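Local coordinates for protein Old Yellow Enzyme (Pichia, PDB 6AGZ) that probably catalyses the asymmetric reduction of enone compounds as a flavin mononucleotide-dependent oxidoreductase of the old yellow enzyme family, at residues G71-G76 with G81-T86. Numbering follows the deposited sequence.
Sequences GAPQFG and GPMIYT
P73 points its CD at the centre of one face of the Y85 ring, the two side chains crossing at about a right angle, in the loop that leads from strand 63-70, the second strand of the TIM barrel, to helix 87-102. The contact is a CH-pi interaction: P73 CD lies 3.6 Å from the centroid of the Y85 ring, only 11° off the ring normal. Proline suits this place because its CD, bonded to the backbone nitrogen, offers polarised C-H groups to an electron-rich phenol. The Y85 ring gets there because CG stands anti to the backbone N (chi1 -172°), which swings it across to the 71-76 segment. There CD1 also meets A72, 3.9 Å from its CB, and the small methyl lets the ring settle close to the backbone.

M83 flanks the same proline. Its extended chain (chi2 178°) carries SD to 4.0 Å from P73 CD, and a bend at the flexible thioether swings CE to 3.8 Å from P73 CA. With an alanine here in place of P73, the Y85 face would probably lose its CH-pi partner and M83 SD its neighbour at CD, and the ring would be freer to turn.

No hydrogen bond crosses between 71-76 and 81-86, and polar bonds made within or outside the pair help to set each of them. Within 71-76, F75 N donates to A72 O at 2.9 Å, which closes the short 3-10 turn 73-75 that presents the proline. On the other side, Q89 OE1 accepts from the backbone N of both Y85 and T86 at the start of helix 87-102, while I84 makes a backbone hydrogen bond to F70 of the barrel strand. Glycine suits G71, since a CB there would run into F75 CD2; beside it, the I84 CG2 methyl packs 4.2 Å from G71 CA.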
ATOM      1  N   GLY A  71      23.664  10.267  16.610  1.00 14.09           N
ATOM      2  CA  GLY A  71      23.558  11.715  16.607  1.00 14.98           C
ATOM      3  C   GLY A  71      23.947  12.349  17.924  1.00 15.90           C
ATOM      4  O   GLY A  71      24.381  13.505  17.954  1.00 16.70           O
ATOM      5  N   ALA A  72      23.809  11.611  19.019  1.00 15.73           N
ATOM      6  CA  ALA A  72      24.127  12.102  20.353  1.00 17.37           C
ATOM      7  C   ALA A  72      24.382  10.895  21.243  1.00 16.60           C
ATOM      8  O   ALA A  72      24.074   9.760  20.860  1.00 16.43           O
ATOM      9  CB  ALA A  72      22.990  12.976  20.912  1.00 18.64           C
ATOM     10  N   PRO A  73      24.970  11.099  22.429  1.00 18.87           N
ATOM     11  CA  PRO A  73      25.152   9.960  23.348  1.00 18.84           C
ATOM     12  C   PRO A  73      23.869   9.201  23.647  1.00 18.84           C
ATOM     13  O   PRO A  73      23.895   7.966  23.730  1.00 18.16           O
ATOM     14  CB  PRO A  73      25.727  10.627  24.604  1.00 18.36           C
ATOM     15  CG  PRO A  73      26.486  11.788  24.077  1.00 17.47           C
ATOM     16  CD  PRO A  73      25.695  12.296  22.896  1.00 17.65           C
ATOM     17  N   GLN A  74      22.743   9.901  23.801  1.00 18.08           N
ATOM     18  CA  GLN A  74      21.476   9.225  24.054  1.00 17.07           C
ATOM     19  C   GLN A  74      21.005   8.414  22.852  1.00 15.61           C
ATOM     20  O   GLN A  74      20.203   7.489  23.019  1.00 14.53           O
ATOM     21  CB  GLN A  74      20.410  10.248  24.459  1.00 18.38           C
ATOM     22  CG  GLN A  74      19.093   9.645  24.935  1.00 18.14           C
ATOM     23  CD  GLN A  74      19.251   8.814  26.194  1.00 17.83           C
ATOM     24  OE1 GLN A  74      19.502   9.346  27.275  1.00 17.49           O
ATOM     25  NE2 GLN A  74      19.102   7.501  26.059  1.00 16.30           N
ATOM     26  N   PHE A  75      21.497   8.726  21.650  1.00 16.63           N
ATOM     27  CA  PHE A  75      21.131   7.959  20.464  1.00 16.52           C
ATOM     28  C   PHE A  75      21.761   6.571  20.440  1.00 16.39           C
ATOM     29  O   PHE A  75      21.327   5.730  19.646  1.00 16.09           O
ATOM     30  CB  PHE A  75      21.526   8.715  19.192  1.00 16.59           C
ATOM     31  CG  PHE A  75      20.571   9.818  18.806  1.00 14.69           C
ATOM     32  CD1 PHE A  75      19.837  10.497  19.765  1.00 14.04           C
ATOM     33  CD2 PHE A  75      20.409  10.167  17.475  1.00 14.68           C
ATOM     34  CE1 PHE A  75      18.963  11.507  19.402  1.00 14.28           C
ATOM     35  CE2 PHE A  75      19.537  11.173  17.105  1.00 13.22           C
ATOM     36  CZ  PHE A  75      18.813  11.844  18.069  1.00 13.41           C
ATOM     37  N   GLY A  76      22.759   6.310  21.280  1.00 16.44           N
ATOM     38  CA  GLY A  76      23.430   5.023  21.294  1.00 15.94           C
ATOM     39  C   GLY A  76      22.901   4.076  22.355  1.00 17.56           C
ATOM     40  O   GLY A  76      21.740   4.174  22.752  1.00 18.12           O
ATOM     41  N   GLY A  81      31.083   2.317  18.315  1.00 15.04           N
ATOM     42  CA  GLY A  81      30.226   2.864  17.287  1.00 14.96           C
ATOM     43  C   GLY A  81      30.632   4.274  16.922  1.00 16.09           C
ATOM     44  O   GLY A  81      31.507   4.894  17.546  1.00 18.77           O
ATOM     45  N   PRO A  82      30.003   4.809  15.880  1.00 15.22           N
ATOM     46  CA  PRO A  82      30.320   6.166  15.429  1.00 13.01           C
ATOM     47  C   PRO A  82      29.413   7.219  16.055  1.00 14.36           C
ATOM     48  O   PRO A  82      28.307   6.937  16.521  1.00 13.53           O
ATOM     49  CB  PRO A  82      30.096   6.091  13.908  1.00 12.76           C
ATOM     50  CG  PRO A  82      29.454   4.721  13.642  1.00 12.99           C
ATOM     51  CD  PRO A  82      29.059   4.148  14.967  1.00 12.94           C
ATOM     52  N   MET A  83      29.904   8.459  16.040  1.00 15.55           N
ATOM     53  CA  MET A  83      29.152   9.583  16.580  1.00 18.01           C
ATOM     54  C   MET A  83      29.596  10.864  15.885  1.00 19.37           C
ATOM     55  O   MET A  83      30.749  10.991  15.461  1.00 20.21           O
ATOM     56  CB  MET A  83      29.328   9.701  18.100  1.00 18.24           C
ATOM     57  CG  MET A  83      28.274  10.563  18.780  1.00 18.45           C
ATOM     58  SD  MET A  83      28.465  10.650  20.573  1.00 17.53           S
ATOM     59  CE  MET A  83      28.046   8.975  21.043  1.00 17.52           C
ATOM     60  N   ILE A  84      28.662  11.806  15.757  1.00 18.91           N
ATOM     61  CA  ILE A  84      28.899  13.080  15.082  1.00 18.89           C
ATOM     62  C   ILE A  84      28.604  14.215  16.063  1.00 21.03           C
ATOM     63  O   ILE A  84      28.136  15.293  15.678  1.00 22.14           O
ATOM     64  CB  ILE A  84      28.057  13.167  13.788  1.00 17.66           C
ATOM     65  CG1 ILE A  84      28.466  14.363  12.914  1.00 19.59           C
ATOM     66  CG2 ILE A  84      26.557  13.152  14.099  1.00 14.83           C
ATOM     67  CD1 ILE A  84      29.672  14.104  12.039  1.00 21.02           C
ATOM     68  N   TYR A  85      28.882  13.982  17.348  1.00 21.04           N
ATOM     69  CA  TYR A  85      28.425  14.868  18.416  1.00 21.30           C
ATOM     70  C   TYR A  85      29.499  15.845  18.891  1.00 21.52           C
ATOM     71  O   TYR A  85      29.297  17.061  18.837  1.00 21.73           O
ATOM     72  CB  TYR A  85      27.912  14.020  19.587  1.00 21.40           C
ATOM     73  CG  TYR A  85      27.235  14.806  20.683  1.00 22.59           C
ATOM     74  CD1 TYR A  85      25.985  15.378  20.485  1.00 23.16           C
ATOM     75  CD2 TYR A  85      27.837  14.962  21.924  1.00 23.26           C
ATOM     76  CE1 TYR A  85      25.360  16.092  21.487  1.00 24.82           C
ATOM     77  CE2 TYR A  85      27.219  15.671  22.933  1.00 23.88           C
ATOM     78  CZ  TYR A  85      25.982  16.235  22.709  1.00 25.45           C
ATOM     79  OH  TYR A  85      25.364  16.944  23.712  1.00 27.39           O
ATOM     80  N   THR A  86      30.640  15.341  19.361  1.00 22.07           N
ATOM     81  CA  THR A  86      31.654  16.222  19.921  1.00 22.29           C
ATOM     82  C   THR A  86      32.466  16.888  18.810  1.00 22.25           C
ATOM     83  O   THR A  86      32.382  16.523  17.634  1.00 21.93           O
ATOM     84  CB  THR A  86      32.583  15.456  20.862  1.00 22.29           C
ATOM     85  OG1 THR A  86      33.403  14.557  20.105  1.00 21.03           O
ATOM     86  CG2 THR A  86      31.776  14.665  21.881  1.00 21.75           C
TER